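Local coordinates for protein alkaline phosphatase D (Bacillus subtilis, PDB 2YEQ) that hydrolyses phosphate esters as a secreted phosphodiesterase and alkaline phosphatase, using an active site that holds iron and calcium, at residues P115-Y127 with K142-Y154. Sequence-based numbering, arbitrary orientation.
Sequences PQMTFAFASCQQY and KLDLVFHLGDYIY. With FE (Fe (III) ion), chain B; CA (calcium ion), chain C; EDO (1,2-ethanediol), chain D.
Phe147 turns its ring edge to the face of Phe119 in a T-shaped pair, centroids 5.2 Å apart, within the buried stretch where parallel strands 117-122 and 145-148 exchange backbone hydrogen bonds. Phe119 CG sits between its backbone N and carbonyl carbon (chi1 67°), which turns one ring face toward the edge of Phe147. Farther along, Gln125 ties three groups together: His148 NE2 donates to Gln125 OE1 (3.0 Å) from above the amide's carbonyl plane, Tyr135 of helix 133-138 also bonds OE1, and Gln125 NE2 reaches Tyr152 O (2.8 Å) while lying over the Tyr152 ring. With an alanine in place of Gln125, His148 NE2 would probably lose its acceptor and the Tyr152 ring the amide on its face. The start of the strands faces solvent more, with Lys142 and Gln116 exposed, yet Asp144 OD2 still takes a straight bond from Thr118 N (2.9 Å, 171°); its OD1 pairs with Lys105. Beyond the strands' C-terminal ends, Gln126 CG makes a CH-pi contact over one Tyr154 ring face, while Tyr154 OH, Cys124 SG and Asp151 OD2 bind iron with His382; Asp151 OD2 also bridges to calcium. In this beta-alpha-beta unit the loops following both strands carry metal ligands, as in calcineurin-like metallophosphoesterases.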
ATOM      1  N   PRO A 115      18.911  -0.704 -17.150  1.00 31.11           N
ATOM      2  CA  PRO A 115      19.563   0.508 -16.645  1.00 29.09           C
ATOM      3  C   PRO A 115      18.740   1.369 -15.700  1.00 29.59           C
ATOM      4  O   PRO A 115      19.313   2.171 -14.962  1.00 28.71           O
ATOM      5  CB  PRO A 115      19.806   1.330 -17.926  1.00 30.72           C
ATOM      6  CG  PRO A 115      18.742   0.915 -18.835  1.00 30.78           C
ATOM      7  CD  PRO A 115      18.571  -0.567 -18.575  1.00 29.05           C
ATOM      8  N   GLN A 116      17.411   1.246 -15.733  1.00 28.37           N
ATOM      9  CA  GLN A 116      16.560   2.136 -14.947  1.00 31.37           C
ATOM     10  C   GLN A 116      15.165   1.533 -14.713  1.00 28.67           C
ATOM     11  O   GLN A 116      14.690   0.702 -15.494  1.00 26.83           O
ATOM     12  CB  GLN A 116      16.436   3.490 -15.633  1.00 34.57           C
ATOM     13  CG  GLN A 116      15.789   4.579 -14.802  1.00 37.61           C
ATOM     14  CD  GLN A 116      15.828   5.946 -15.484  1.00 41.23           C
ATOM     15  OE1 GLN A 116      16.841   6.628 -15.463  1.00 49.59           O
ATOM     16  NE2 GLN A 116      14.706   6.360 -16.053  1.00 41.11           N
ATOM     17  N   MET A 117      14.556   1.943 -13.606  1.00 27.00           N
ATOM     18  CA  MET A 117      13.195   1.561 -13.253  1.00 26.73           C
ATOM     19  C   MET A 117      12.574   2.767 -12.590  1.00 26.00           C
ATOM     20  O   MET A 117      13.231   3.447 -11.786  1.00 23.33           O
ATOM     21  CB  MET A 117      13.225   0.394 -12.255  1.00 30.04           C
ATOM     22  CG  MET A 117      11.857  -0.032 -11.770  1.00 36.17           C
ATOM     23  SD  MET A 117      11.947  -1.302 -10.520  1.00 35.99           S
ATOM     24  CE  MET A 117      10.214  -1.842 -10.511  1.00 34.95           C
ATOM     25  N   THR A 118      11.316   3.048 -12.912  1.00 22.52           N
ATOM     26  CA  THR A 118      10.582   4.105 -12.233  1.00 23.23           C
ATOM     27  C   THR A 118       9.240   3.536 -11.751  1.00 22.13           C
ATOM     28  O   THR A 118       8.548   2.859 -12.508  1.00 20.06           O
ATOM     29  CB  THR A 118      10.320   5.321 -13.165  1.00 26.70           C
ATOM     30  OG1 THR A 118      11.568   5.766 -13.717  1.00 30.53           O
ATOM     31  CG2 THR A 118       9.675   6.472 -12.408  1.00 23.42           C
ATOM     32  N   PHE A 119       8.889   3.816 -10.504  1.00 22.33           N
ATOM     33  CA  PHE A 119       7.625   3.311  -9.945  1.00 19.36           C
ATOM     34  C   PHE A 119       7.137   4.323  -8.943  1.00 18.76           C
ATOM     35  O   PHE A 119       7.865   5.261  -8.612  1.00 15.84           O
ATOM     36  CB  PHE A 119       7.780   1.892  -9.381  1.00 20.57           C
ATOM     37  CG  PHE A 119       8.660   1.780  -8.152  1.00 21.31           C
ATOM     38  CD1 PHE A 119       8.139   1.999  -6.896  1.00 20.31           C
ATOM     39  CD2 PHE A 119       9.996   1.412  -8.256  1.00 21.92           C
ATOM     40  CE1 PHE A 119       8.934   1.877  -5.743  1.00 21.29           C
ATOM     41  CE2 PHE A 119      10.792   1.275  -7.112  1.00 22.23           C
ATOM     42  CZ  PHE A 119      10.238   1.513  -5.847  1.00 20.97           C
ATOM     43  N   ALA A 120       5.881   4.188  -8.522  1.00 16.58           N
ATOM     44  CA  ALA A 120       5.331   5.019  -7.484  1.00 16.50           C
ATOM     45  C   ALA A 120       4.804   4.071  -6.403  1.00 17.44           C
ATOM     46  O   ALA A 120       4.499   2.903  -6.702  1.00 17.54           O
ATOM     47  CB  ALA A 120       4.184   5.887  -7.998  1.00 15.20           C
ATOM     48  N   PHE A 121       4.723   4.570  -5.176  1.00 18.79           N
ATOM     49  CA  PHE A 121       4.019   3.824  -4.117  1.00 18.16           C
ATOM     50  C   PHE A 121       3.087   4.716  -3.339  1.00 17.69           C
ATOM     51  O   PHE A 121       3.321   5.920  -3.154  1.00 17.15           O
ATOM     52  CB  PHE A 121       4.967   2.980  -3.239  1.00 17.95           C
ATOM     53  CG  PHE A 121       5.881   3.752  -2.358  1.00 19.27           C
ATOM     54  CD1 PHE A 121       5.506   4.077  -1.069  1.00 19.39           C
ATOM     55  CD2 PHE A 121       7.173   4.074  -2.782  1.00 19.79           C
ATOM     56  CE1 PHE A 121       6.367   4.725  -0.209  1.00 20.53           C
ATOM     57  CE2 PHE A 121       8.061   4.730  -1.921  1.00 20.47           C
ATOM     58  CZ  PHE A 121       7.653   5.073  -0.644  1.00 20.41           C
ATOM     59  N   ALA A 122       1.988   4.102  -2.905  1.00 17.24           N
ATOM     60  CA  ALA A 122       0.907   4.823  -2.289  1.00 15.69           C
ATOM     61  C   ALA A 122       0.334   4.009  -1.124  1.00 14.10           C
ATOM     62  O   ALA A 122       0.494   2.794  -1.075  1.00 13.47           O
ATOM     63  CB  ALA A 122      -0.185   5.038  -3.338  1.00 14.70           C
ATOM     64  N   SER A 123      -0.335   4.696  -0.219  1.00 16.27           N
ATOM     65  CA  SER A 123      -1.102   4.048   0.852  1.00 17.40           C
ATOM     66  C   SER A 123      -2.146   5.005   1.348  1.00 16.86           C
ATOM     67  O   SER A 123      -2.093   6.200   1.051  1.00 18.08           O
ATOM     68  CB  SER A 123      -0.154   3.672   2.001  1.00 16.96           C
ATOM     69  OG  SER A 123       0.347   4.835   2.616  1.00 18.34           O
ATOM     70  N   CYS A 124      -3.107   4.490   2.120  1.00 16.93           N
ATOM     71  CA  CYS A 124      -3.932   5.314   3.015  1.00 15.59           C
ATOM     72  C   CYS A 124      -4.825   6.352   2.309  1.00 15.75           C
ATOM     73  O   CYS A 124      -4.570   7.582   2.283  1.00 16.81           O
ATOM     74  CB  CYS A 124      -3.089   5.936   4.142  1.00 16.00           C
ATOM     75  SG  CYS A 124      -2.318   4.690   5.296  1.00 18.01           S
ATOM     76  N   GLN A 125      -5.934   5.842   1.797  1.00 17.64           N
ATOM     77  CA  GLN A 125      -6.835   6.635   0.971  1.00 17.08           C
ATOM     78  C   GLN A 125      -8.255   6.743   1.536  1.00 17.64           C
ATOM     79  O   GLN A 125      -9.225   6.520   0.815  1.00 19.00           O
ATOM     80  CB  GLN A 125      -6.851   6.078  -0.453  1.00 17.20           C
ATOM     81  CG  GLN A 125      -7.204   4.608  -0.605  1.00 16.85           C
ATOM     82  CD  GLN A 125      -6.682   4.024  -1.866  1.00 17.27           C
ATOM     83  OE1 GLN A 125      -5.586   4.389  -2.334  1.00 16.37           O
ATOM     84  NE2 GLN A 125      -7.428   3.077  -2.433  1.00 16.32           N
ATOM     85  N   GLN A 126      -8.358   7.144   2.796  1.00 16.93           N
ATOM     86  CA  GLN A 126      -9.650   7.285   3.471  1.00 18.38           C
ATOM     87  C   GLN A 126     -10.562   8.121   2.545  1.00 19.84           C
ATOM     88  O   GLN A 126     -10.316   9.289   2.305  1.00 21.26           O
ATOM     89  CB  GLN A 126      -9.501   7.960   4.837  1.00 17.59           C
ATOM     90  CG  GLN A 126     -10.317   7.351   5.984  1.00 19.28           C
ATOM     91  CD  GLN A 126     -11.831   7.637   5.902  1.00 21.02           C
ATOM     92  OE1 GLN A 126     -12.378   7.681   4.829  1.00 20.70           O
ATOM     93  NE2 GLN A 126     -12.496   7.827   7.060  1.00 22.89           N
ATOM     94  N   TYR A 127     -11.606   7.491   2.026  1.00 19.00           N
ATOM     95  CA  TYR A 127     -12.501   8.101   1.033  1.00 18.32           C
ATOM     96  C   TYR A 127     -13.146   9.361   1.536  1.00 19.74           C
ATOM     97  O   TYR A 127     -13.353  10.338   0.774  1.00 17.59           O
ATOM     98  CB  TYR A 127     -13.556   7.068   0.630  1.00 18.38           C
ATOM     99  CG  TYR A 127     -14.579   7.456  -0.421  1.00 18.26           C
ATOM    100  CD1 TYR A 127     -14.314   7.263  -1.788  1.00 19.50           C
ATOM    101  CD2 TYR A 127     -15.819   7.952  -0.060  1.00 19.54           C
ATOM    102  CE1 TYR A 127     -15.263   7.576  -2.743  1.00 20.17           C
ATOM    103  CE2 TYR A 127     -16.766   8.277  -1.018  1.00 20.23           C
ATOM    104  CZ  TYR A 127     -16.486   8.091  -2.346  1.00 20.61           C
ATOM    105  OH  TYR A 127     -17.431   8.426  -3.298  1.00 26.10           O
ATOM    106  N   LYS A 142       5.138   8.633 -15.793  1.00 24.91           N
ATOM    107  CA  LYS A 142       5.666   7.564 -16.618  1.00 27.08           C
ATOM    108  C   LYS A 142       6.276   6.518 -15.715  1.00 27.90           C
ATOM    109  O   LYS A 142       7.407   6.660 -15.296  1.00 29.91           O
ATOM    110  CB  LYS A 142       6.720   8.094 -17.602  1.00 36.11           C
ATOM    111  CG  LYS A 142       6.118   8.724 -18.857  1.00 45.57           C
ATOM    112  CD  LYS A 142       6.216  10.250 -18.861  1.00 59.47           C
ATOM    113  CE  LYS A 142       4.903  10.930 -19.310  1.00 66.19           C
ATOM    114  NZ  LYS A 142       4.640  10.790 -20.776  1.00 67.30           N
ATOM    115  N   LEU A 143       5.531   5.456 -15.428  1.00 24.57           N
ATOM    116  CA  LEU A 143       5.969   4.457 -14.449  1.00 23.80           C
ATOM    117  C   LEU A 143       5.968   3.092 -15.063  1.00 21.62           C
ATOM    118  O   LEU A 143       5.149   2.810 -15.945  1.00 22.00           O
ATOM    119  CB  LEU A 143       5.016   4.460 -13.243  1.00 22.78           C
ATOM    120  CG  LEU A 143       4.673   5.794 -12.611  1.00 22.48           C
ATOM    121  CD1 LEU A 143       3.552   5.579 -11.571  1.00 20.90           C
ATOM    122  CD2 LEU A 143       5.929   6.454 -11.999  1.00 21.29           C
ATOM    123  N   ASP A 144       6.861   2.237 -14.581  1.00 19.86           N
ATOM    124  CA  ASP A 144       6.865   0.826 -14.910  1.00 20.54           C
ATOM    125  C   ASP A 144       5.849   0.033 -14.054  1.00 20.84           C
ATOM    126  O   ASP A 144       5.311  -0.965 -14.509  1.00 23.28           O
ATOM    127  CB  ASP A 144       8.250   0.239 -14.685  1.00 23.34           C
ATOM    128  CG  ASP A 144       9.324   0.876 -15.599  1.00 28.46           C
ATOM    129  OD1 ASP A 144       9.186   0.737 -16.833  1.00 28.59           O
ATOM    130  OD2 ASP A 144      10.290   1.483 -15.072  1.00 26.33           O
ATOM    131  N   LEU A 145       5.634   0.468 -12.820  1.00 21.18           N
ATOM    132  CA  LEU A 145       4.622  -0.157 -11.956  1.00 21.30           C
ATOM    133  C   LEU A 145       4.287   0.717 -10.770  1.00 20.52           C
ATOM    134  O   LEU A 145       4.911   1.765 -10.541  1.00 16.47           O
ATOM    135  CB  LEU A 145       5.012  -1.588 -11.550  1.00 28.71           C
ATOM    136  CG  LEU A 145       6.324  -1.891 -10.827  1.00 29.69           C
ATOM    137  CD1 LEU A 145       6.166  -1.635  -9.371  1.00 37.64           C
ATOM    138  CD2 LEU A 145       6.703  -3.342 -11.028  1.00 33.33           C
ATOM    139  N   VAL A 146       3.228   0.332 -10.062  1.00 18.32           N
ATOM    140  CA  VAL A 146       2.777   0.998  -8.866  1.00 18.99           C
ATOM    141  C   VAL A 146       2.682  -0.053  -7.745  1.00 18.36           C
ATOM    142  O   VAL A 146       2.261  -1.197  -7.997  1.00 17.91           O
ATOM    143  CB  VAL A 146       1.393   1.648  -9.077  1.00 19.74           C
ATOM    144  CG1 VAL A 146       0.806   2.156  -7.772  1.00 19.28           C
ATOM    145  CG2 VAL A 146       1.512   2.796 -10.080  1.00 19.91           C
ATOM    146  N   PHE A 147       3.087   0.350  -6.537  1.00 17.54           N
ATOM    147  CA  PHE A 147       2.867  -0.424  -5.304  1.00 18.44           C
ATOM    148  C   PHE A 147       1.825   0.239  -4.433  1.00 16.62           C
ATOM    149  O   PHE A 147       1.830   1.448  -4.238  1.00 16.66           O
ATOM    150  CB  PHE A 147       4.151  -0.492  -4.445  1.00 19.08           C
ATOM    151  CG  PHE A 147       5.221  -1.351  -5.022  1.00 18.95           C
ATOM    152  CD1 PHE A 147       5.236  -2.705  -4.793  1.00 19.93           C
ATOM    153  CD2 PHE A 147       6.255  -0.792  -5.774  1.00 21.93           C
ATOM    154  CE1 PHE A 147       6.226  -3.505  -5.311  1.00 19.13           C
ATOM    155  CE2 PHE A 147       7.270  -1.600  -6.296  1.00 21.22           C
ATOM    156  CZ  PHE A 147       7.247  -2.951  -6.064  1.00 21.05           C
ATOM    157  N   HIS A 148       0.903  -0.549  -3.894  1.00 17.41           N
ATOM    158  CA  HIS A 148       0.046  -0.052  -2.848  1.00 16.11           C
ATOM    159  C   HIS A 148       0.409  -0.800  -1.563  1.00 15.14           C
ATOM    160  O   HIS A 148       0.537  -2.020  -1.561  1.00 13.84           O
ATOM    161  CB  HIS A 148      -1.433  -0.190  -3.206  1.00 15.62           C
ATOM    162  CG  HIS A 148      -2.303   0.727  -2.416  1.00 15.79           C
ATOM    163  ND1 HIS A 148      -2.643   0.475  -1.107  1.00 16.11           N
ATOM    164  CD2 HIS A 148      -2.867   1.909  -2.731  1.00 17.27           C
ATOM    165  CE1 HIS A 148      -3.377   1.471  -0.650  1.00 17.75           C
ATOM    166  NE2 HIS A 148      -3.530   2.357  -1.617  1.00 18.47           N
ATOM    167  N   LEU A 149       0.611  -0.047  -0.490  1.00 15.07           N
ATOM    168  CA  LEU A 149       1.181  -0.589   0.753  1.00 16.37           C
ATOM    169  C   LEU A 149       0.179  -0.673   1.907  1.00 15.70           C
ATOM    170  O   LEU A 149       0.578  -0.933   3.050  1.00 16.66           O
ATOM    171  CB  LEU A 149       2.369   0.254   1.210  1.00 16.02           C
ATOM    172  CG  LEU A 149       3.520   0.372   0.198  1.00 16.65           C
ATOM    173  CD1 LEU A 149       4.666   1.198   0.823  1.00 16.40           C
ATOM    174  CD2 LEU A 149       3.996  -0.978  -0.303  1.00 15.24           C
ATOM    175  N   GLY A 150      -1.095  -0.405   1.623  1.00 17.08           N
ATOM    176  CA  GLY A 150      -2.200  -0.708   2.586  1.00 16.16           C
ATOM    177  C   GLY A 150      -3.167   0.433   2.824  1.00 17.60           C
ATOM    178  O   GLY A 150      -2.956   1.561   2.369  1.00 16.65           O
ATOM    179  N   ASP A 151      -4.219   0.121   3.597  1.00 15.84           N
ATOM    180  CA  ASP A 151      -5.331   0.984   3.845  1.00 15.46           C
ATOM    181  C   ASP A 151      -5.894   1.470   2.503  1.00 14.59           C
ATOM    182  O   ASP A 151      -6.172   2.640   2.322  1.00 14.55           O
ATOM    183  CB  ASP A 151      -4.970   2.138   4.765  1.00 15.30           C
ATOM    184  CG  ASP A 151      -4.631   1.698   6.195  1.00 16.38           C
ATOM    185  OD1 ASP A 151      -4.607   0.491   6.477  1.00 16.55           O
ATOM    186  OD2 ASP A 151      -4.333   2.612   7.024  1.00 16.91           O
ATOM    187  N   TYR A 152      -6.048   0.526   1.585  1.00 16.21           N
ATOM    188  CA  TYR A 152      -6.730   0.775   0.323  1.00 16.55           C
ATOM    189  C   TYR A 152      -8.217   1.074   0.518  1.00 16.86           C
ATOM    190  O   TYR A 152      -8.789   1.854  -0.254  1.00 16.97           O
ATOM    191  CB  TYR A 152      -6.548  -0.416  -0.587  1.00 17.55           C
ATOM    192  CG  TYR A 152      -6.994  -0.218  -2.011  1.00 18.65           C
ATOM    193  CD1 TYR A 152      -8.334  -0.322  -2.361  1.00 19.01           C
ATOM    194  CD2 TYR A 152      -6.064   0.027  -3.029  1.00 19.66           C
ATOM    195  CE1 TYR A 152      -8.753  -0.169  -3.692  1.00 19.28           C
ATOM    196  CE2 TYR A 152      -6.481   0.183  -4.378  1.00 19.83           C
ATOM    197  CZ  TYR A 152      -7.829   0.084  -4.689  1.00 18.85           C
ATOM    198  OH  TYR A 152      -8.251   0.235  -5.987  1.00 18.31           O
ATOM    199  N   ILE A 153      -8.846   0.429   1.511  1.00 16.22           N
ATOM    200  CA  ILE A 153     -10.152   0.851   2.026  1.00 16.62           C
ATOM    201  C   ILE A 153     -10.051   1.065   3.524  1.00 17.67           C
ATOM    202  O   ILE A 153      -9.073   0.630   4.129  1.00 17.88           O
ATOM    203  CB  ILE A 153     -11.274  -0.191   1.778  1.00 17.55           C
ATOM    204  CG1 ILE A 153     -10.980  -1.506   2.526  1.00 15.26           C
ATOM    205  CG2 ILE A 153     -11.472  -0.437   0.273  1.00 15.05           C
ATOM    206  CD1 ILE A 153     -12.212  -2.426   2.679  1.00 16.04           C
ATOM    207  N   TYR A 154     -11.037   1.769   4.093  1.00 16.74           N
ATOM    208  CA  TYR A 154     -11.229   1.870   5.533  1.00 17.26           C
ATOM    209  C   TYR A 154     -12.618   1.272   5.827  1.00 17.73           C
ATOM    210  O   TYR A 154     -13.501   1.275   4.953  1.00 16.17           O
ATOM    211  CB  TYR A 154     -11.130   3.317   6.047  1.00 18.15           C
ATOM    212  CG  TYR A 154      -9.708   3.857   6.052  1.00 16.85           C
ATOM    213  CD1 TYR A 154      -9.026   4.101   4.846  1.00 16.69           C
ATOM    214  CD2 TYR A 154      -9.032   4.070   7.242  1.00 17.94           C
ATOM    215  CE1 TYR A 154      -7.725   4.568   4.829  1.00 15.43           C
ATOM    216  CE2 TYR A 154      -7.710   4.549   7.251  1.00 17.64           C
ATOM    217  CZ  TYR A 154      -7.057   4.774   6.038  1.00 17.09           C
ATOM    218  OH  TYR A 154      -5.780   5.256   6.015  1.00 16.30           O
TER
HETATM  219 FE    FE B1524      -4.134   4.753   7.026  1.00 17.60          FE
HETATM  220 CA    CA C1525      -2.701   1.387   8.496  1.00 18.38          CA
HETATM  221  C1  EDO D 561       2.339   1.145 -18.436  1.00 42.30           C
HETATM  222  O1  EDO D 561       1.261   0.277 -18.114  1.00 38.29           O
HETATM  223  C2  EDO D 561       3.563   0.767 -17.625  1.00 42.77           C
HETATM  224  O2  EDO D 561       4.680   1.428 -18.230  1.00 42.37           O
HETATM  225  O   HOH W   1      -1.619   1.734   6.189  1.00 13.67           O